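Local coordinates for protein cytochrome C2, ISO-2 (Rhodospirillum centenum, PDB 1JDL) that carries electrons on a covalently bound haem, donating them to oxidised bacteriochlorophyll in photosynthesis and perhaps also serving the respiratory chain, at residues A10-K13 with K14-C18; P103-Q106 with E107-V111. One frame throughout, in Å; residues are numbered along the deposited sequence.

Starting from the N terminus, helix 5-11 runs into interaction 1, where 10-13 turns directly into 14-18 and the chain reaches the two cysteines that hold the haem. Most of the protein follows before interaction 2, in which 103-106 opens helix 105-115. Each contact is local and closes just a tight turn; they come one after the other, neither nested nor crossed. In space, however, they meet: K14 NZ forms a 2.8 Å salt bridge with E107 OE2, and V11 CG1 packs 3.8 Å from V111 CB. The N-terminal and C-terminal helices are thereby joined beside the haem attachment site, as in other class I cytochromes c.

Interaction 1 of 2, residues A10-K13 with K14-C18; sequences AVFK and KCMAC. With HEM (protoporphyrin IX containing Fe), chain B.
F12 O is gripped by two backbone donors in the turns that carry the chain from the N-terminal helix toward the haem. C15 N reaches it at 2.8 Å from well above the carbonyl plane, while M16 N comes nearly along the C=O axis at 3.0 Å, its N-H less straight at 136°. One residue earlier, V11 O accepts from K14 N over 2.9 Å, so three successive amides are tied down as the chain bends. A water continues the turn, donating to K13 O and accepting from A17 N.

The F12 ring is the centre of the side-chain packing. With CG anti to the backbone N (chi1 -166°), the ring comes to lie against C15 CB and M16 CG. C15 covers one of its faces: CB sits 3.9 Å from the ring centroid in a CH-pi contact, somewhat toward the rim. C15 SG lies obliquely to the ring, nearest CD1 at 3.6 Å, a sulfur-aromatic contact. M16 crosses at a slant, laying its CG 3.5 Å from F12 CD2. Beyond that the methionine bends at its last torsion (chi3 -62°), which brings CE against K13 CA and beside K13 CG; the two side chains lie side by side, pointing the same way. K14 stretches away instead, toward E107. Y114, V111 and L115 of helix 105-115 add to the packing around F12, which therefore joins that helix to the haem-binding turn.

C15 and C18 are the covalent haem attachment points, and H19 next in sequence is an axial ligand of the iron. This is the CXXCH haem-binding motif of c-type cytochromes, following the N-terminal helix.

Interaction 2 of 2, residues P103-Q106 with E107-V111; sequences PDEQ and ERKDV
P103 O lies beside the guanidinium of R108, at the N-capped start of the C-terminal helix, 105-115, of the cytochrome c fold. R108 bends at chi3 (-76°), which folds its head back beside P103 and D104; the bonds to P103 O from NH2, at 3.0 Å, and from NE are both weak, and NH1 has its partner in I69 O.

D104 is the N-cap. Its OD1 uses the anti lone pair to accept from E107 N at 2.9 Å, a straight bond of 164°. D104 O takes R108 N, plus a weak bond from NE at the guanidinium edge. The E107 carboxylate, turned steeply against that of D104, also faces K14; a water links its OE1 to D104 N.

E105 O accepts from K109 N, and the two side chains run alongside each other, with E105 CG 3.8 Å from K109 CE. Their charged ends stay beyond salt-bridge range.

Q106 bends at chi2 (57°) and carries its amide over to D110, whose OD1 also accepts from D4 N. Q106 NE2 meets D110 OD2 at 3.1 Å on its syn side but tilted out of the carboxylate plane, while OD2 lies in the amide plane of Q106. With alanine at this position, Q106 NE2 and D4 N would probably each lose an acceptor, and the amide would be set free to turn. A second, weak bond runs from Q106 NE2 to D110 OD1 at 2.9 Å.

Interaction 1 of 2, residues A10-K13 with K14-C18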
loop_
_atom_site.group_PDB
_atom_site.type_symbol
_atom_site.label_atom_id
_atom_site.label_comp_id
_atom_site.label_asym_id
_atom_site.label_seq_id
_atom_site.Cartn_x
_atom_site.Cartn_y
_atom_site.Cartn_z
ATOM N N ALA A 10 -9.999 -1.780 13.506
ATOM C CA ALA A 10 -10.528 -0.469 13.858
ATOM C C ALA A 10 -9.762 0.610 13.098
ATOM O O ALA A 10 -10.344 1.586 12.623
ATOM C CB ALA A 10 -10.402 -0.241 15.362
ATOM N N VAL A 11 -8.450 0.433 12.990
ATOM C CA VAL A 11 -7.619 1.387 12.272
ATOM C C VAL A 11 -8.019 1.378 10.799
ATOM O O VAL A 11 -8.001 2.411 10.132
ATOM C CB VAL A 11 -6.119 1.029 12.384
ATOM C CG1 VAL A 11 -5.291 1.975 11.529
ATOM C CG2 VAL A 11 -5.668 1.111 13.835
ATOM N N PHE A 12 -8.396 0.206 10.296
ATOM C CA PHE A 12 -8.779 0.083 8.895
ATOM C C PHE A 12 -9.976 0.955 8.531
ATOM O O PHE A 12 -10.253 1.179 7.352
ATOM C CB PHE A 12 -9.089 -1.373 8.542
ATOM C CG PHE A 12 -9.152 -1.627 7.066
ATOM C CD1 PHE A 12 -7.984 -1.679 6.309
ATOM C CD2 PHE A 12 -10.375 -1.762 6.417
ATOM C CE1 PHE A 12 -8.036 -1.858 4.929
ATOM C CE2 PHE A 12 -10.436 -1.940 5.039
ATOM C CZ PHE A 12 -9.263 -1.987 4.295
ATOM N N LYS A 13 -10.703 1.433 9.536
ATOM C CA LYS A 13 -11.843 2.297 9.266
ATOM C C LYS A 13 -11.339 3.539 8.533
ATOM O O LYS A 13 -12.069 4.149 7.752
ATOM C CB LYS A 13 -12.532 2.703 10.573
ATOM C CG LYS A 13 -13.233 1.551 11.276
ATOM C CD LYS A 13 -13.918 2.021 12.551
ATOM C CE LYS A 13 -14.682 0.888 13.215
ATOM N NZ LYS A 13 -15.341 1.331 14.476
ATOM N N LYS A 14 -10.084 3.897 8.788
ATOM C CA LYS A 14 -9.461 5.056 8.154
ATOM C C LYS A 14 -9.068 4.771 6.707
ATOM O O LYS A 14 -8.662 5.681 5.981
ATOM C CB LYS A 14 -8.215 5.485 8.930
ATOM C CG LYS A 14 -8.498 5.966 10.346
ATOM C CD LYS A 14 -7.215 6.390 11.036
ATOM C CE LYS A 14 -7.494 6.924 12.432
ATOM N NZ LYS A 14 -6.249 7.429 13.070
ATOM N N CYS A 15 -9.173 3.509 6.296
ATOM C CA CYS A 15 -8.828 3.119 4.930
ATOM C C CYS A 15 -10.067 2.802 4.114
ATOM O O CYS A 15 -10.035 2.873 2.886
ATOM C CB CYS A 15 -7.966 1.850 4.909
ATOM S SG CYS A 15 -6.696 1.703 6.153
ATOM N N MET A 16 -11.152 2.445 4.801
ATOM C CA MET A 16 -12.394 2.041 4.145
ATOM C C MET A 16 -13.049 2.995 3.160
ATOM O O MET A 16 -13.839 2.564 2.317
ATOM C CB MET A 16 -13.428 1.626 5.190
ATOM C CG MET A 16 -13.032 0.397 5.980
ATOM S SD MET A 16 -14.428 -0.278 6.887
ATOM C CE MET A 16 -14.811 1.095 7.975
ATOM N N ALA A 17 -12.741 4.282 3.254
ATOM C CA ALA A 17 -13.333 5.234 2.331
ATOM C C ALA A 17 -12.854 4.953 0.915
ATOM O O ALA A 17 -13.552 5.258 -0.052
ATOM C CB ALA A 17 -12.959 6.657 2.732
ATOM N N CYS A 18 -11.674 4.348 0.795
ATOM C CA CYS A 18 -11.092 4.079 -0.515
ATOM C C CYS A 18 -10.684 2.645 -0.807
ATOM O O CYS A 18 -10.416 2.305 -1.959
ATOM C CB CYS A 18 -9.864 4.959 -0.708
ATOM S SG CYS A 18 -10.175 6.671 -0.317
HETATM C CHA HEM B . -2.808 2.529 -2.862
HETATM C CHB HEM B . -2.825 1.017 1.718
HETATM C CHC HEM B . -5.918 4.552 2.850
HETATM C CHD HEM B . -6.300 5.684 -1.791
HETATM C C1A HEM B . -2.494 1.838 -1.690
HETATM C C2A HEM B . -1.486 0.809 -1.594
HETATM C C3A HEM B . -1.498 0.397 -0.298
HETATM C C4A HEM B . -2.515 1.162 0.383
HETATM C CMA HEM B . -0.581 -0.631 0.348
HETATM C CAA HEM B . -0.707 0.213 -2.774
HETATM C CBA HEM B . -1.540 -0.943 -3.326
HETATM C CGA HEM B . -0.970 -1.578 -4.598
HETATM O O1A HEM B . 0.144 -1.215 -5.026
HETATM O O2A HEM B . -1.646 -2.459 -5.168
HETATM C C1B HEM B . -3.698 1.841 2.413
HETATM C C2B HEM B . -3.976 1.738 3.824
HETATM C C3B HEM B . -4.660 2.876 4.148
HETATM C C4B HEM B . -5.013 3.506 2.934
HETATM C CMB HEM B . -3.587 0.562 4.709
HETATM C CAB HEM B . -4.776 3.557 5.378
HETATM C CBB HEM B . -4.127 3.219 6.710
HETATM C C1C HEM B . -6.255 5.199 1.696
HETATM C C2C HEM B . -7.195 6.297 1.606
HETATM C C3C HEM B . -7.157 6.705 0.326
HETATM C C4C HEM B . -6.402 5.711 -0.409
HETATM C CMC HEM B . -8.062 6.849 2.739
HETATM C CAC HEM B . -7.568 7.932 -0.241
HETATM C CBC HEM B . -8.357 9.083 0.373
HETATM C C1D HEM B . -5.444 4.875 -2.503
HETATM C C2D HEM B . -5.233 4.985 -3.928
HETATM C C3D HEM B . -4.191 4.154 -4.234
HETATM C C4D HEM B . -3.793 3.522 -2.971
HETATM C CMD HEM B . -5.973 5.905 -4.902
HETATM C CAD HEM B . -3.511 4.014 -5.599
HETATM C CBD HEM B . -2.344 5.007 -5.614
HETATM C CGD HEM B . -1.639 5.105 -6.951
HETATM O O1D HEM B . -0.702 5.926 -7.055
HETATM O O2D HEM B . -2.005 4.372 -7.896
HETATM N NA HEM B . -3.109 2.065 -0.471
HETATM N NB HEM B . -4.347 2.924 1.858
HETATM N NC HEM B . -5.753 4.856 0.454
HETATM N ND HEM B . -4.572 3.975 -1.914
HETATM FE FE HEM B . -4.420 3.485 -0.003
HETATM O O HOH W 1 -12.113 5.945 5.697
#

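Interaction 2 of 2, residues P103-Q106 with E107-V111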
loop_
_atom_site.group_PDB
_atom_site.type_symbol
_atom_site.label_atom_id
_atom_site.label_comp_id
_atom_site.label_asym_id
_atom_site.label_seq_id
_atom_site.Cartn_x
_atom_site.Cartn_y
_atom_site.Cartn_z
ATOM N N PRO A 103 0.687 8.374 10.156
ATOM C CA PRO A 103 1.957 8.530 10.871
ATOM C C PRO A 103 2.221 7.648 12.093
ATOM O O PRO A 103 3.344 7.175 12.283
ATOM C CB PRO A 103 1.965 10.015 11.224
ATOM C CG PRO A 103 0.514 10.301 11.442
ATOM C CD PRO A 103 -0.124 9.600 10.265
ATOM N N ASP A 104 1.203 7.423 12.917
ATOM C CA ASP A 104 1.379 6.634 14.137
ATOM C C ASP A 104 1.908 5.220 13.907
ATOM O O ASP A 104 1.301 4.422 13.198
ATOM C CB ASP A 104 0.066 6.586 14.924
ATOM C CG ASP A 104 0.236 5.972 16.301
ATOM O OD1 ASP A 104 0.220 4.729 16.415
ATOM O OD2 ASP A 104 0.400 6.738 17.273
ATOM N N GLU A 105 3.046 4.922 14.529
ATOM C CA GLU A 105 3.691 3.618 14.397
ATOM C C GLU A 105 2.825 2.443 14.841
ATOM O O GLU A 105 2.773 1.415 14.161
ATOM C CB GLU A 105 5.008 3.604 15.179
ATOM C CG GLU A 105 5.810 2.325 14.998
ATOM C CD GLU A 105 7.165 2.384 15.670
ATOM O OE1 GLU A 105 7.214 2.486 16.914
ATOM O OE2 GLU A 105 8.184 2.329 14.950
ATOM N N GLN A 106 2.151 2.588 15.977
ATOM C CA GLN A 106 1.304 1.516 16.485
ATOM C C GLN A 106 0.150 1.234 15.527
ATOM O O GLN A 106 -0.126 0.080 15.207
ATOM C CB GLN A 106 0.751 1.872 17.867
ATOM C CG GLN A 106 -0.015 0.736 18.532
ATOM C CD GLN A 106 0.823 -0.521 18.684
ATOM O OE1 GLN A 106 1.921 -0.486 19.242
ATOM N NE2 GLN A 106 0.307 -1.642 18.189
ATOM N N GLU A 107 -0.524 2.285 15.074
ATOM C CA GLU A 107 -1.634 2.107 14.147
ATOM C C GLU A 107 -1.165 1.399 12.886
ATOM O O GLU A 107 -1.874 0.547 12.346
ATOM C CB GLU A 107 -2.253 3.451 13.775
ATOM C CG GLU A 107 -3.068 4.078 14.887
ATOM C CD GLU A 107 -3.873 5.263 14.400
ATOM O OE1 GLU A 107 -3.266 6.298 14.059
ATOM O OE2 GLU A 107 -5.115 5.152 14.348
ATOM N N ARG A 108 0.026 1.756 12.419
ATOM C CA ARG A 108 0.577 1.129 11.225
ATOM C C ARG A 108 0.810 -0.354 11.474
ATOM O O ARG A 108 0.446 -1.188 10.649
ATOM C CB ARG A 108 1.890 1.802 10.818
ATOM C CG ARG A 108 1.706 3.082 10.020
ATOM C CD ARG A 108 3.049 3.681 9.652
ATOM N NE ARG A 108 3.681 4.350 10.784
ATOM C CZ ARG A 108 4.996 4.458 10.951
ATOM N NH1 ARG A 108 5.825 3.932 10.061
ATOM N NH2 ARG A 108 5.484 5.103 12.004
ATOM N N LYS A 109 1.417 -0.686 12.611
ATOM C CA LYS A 109 1.672 -2.088 12.936
ATOM C C LYS A 109 0.369 -2.877 13.005
ATOM O O LYS A 109 0.279 -3.994 12.491
ATOM C CB LYS A 109 2.393 -2.216 14.282
ATOM C CG LYS A 109 3.804 -1.670 14.316
ATOM C CD LYS A 109 4.440 -1.965 15.666
ATOM C CE LYS A 109 5.864 -1.446 15.747
ATOM N NZ LYS A 109 6.477 -1.782 17.061
ATOM N N ASP A 110 -0.640 -2.291 13.643
ATOM C CA ASP A 110 -1.928 -2.953 13.801
ATOM C C ASP A 110 -2.695 -3.132 12.500
ATOM O O ASP A 110 -3.259 -4.196 12.250
ATOM C CB ASP A 110 -2.811 -2.195 14.799
ATOM C CG ASP A 110 -2.232 -2.182 16.203
ATOM O OD1 ASP A 110 -1.563 -3.166 16.584
ATOM O OD2 ASP A 110 -2.462 -1.191 16.931
ATOM N N VAL A 111 -2.730 -2.099 11.667
ATOM C CA VAL A 111 -3.465 -2.222 10.419
ATOM C C VAL A 111 -2.792 -3.259 9.516
ATOM O O VAL A 111 -3.467 -3.988 8.790
ATOM C CB VAL A 111 -3.607 -0.851 9.704
ATOM C CG1 VAL A 111 -2.305 -0.445 9.041
ATOM C CG2 VAL A 111 -4.755 -0.920 8.697
HETATM O O HOH W 2 -1.760 8.021 12.703
#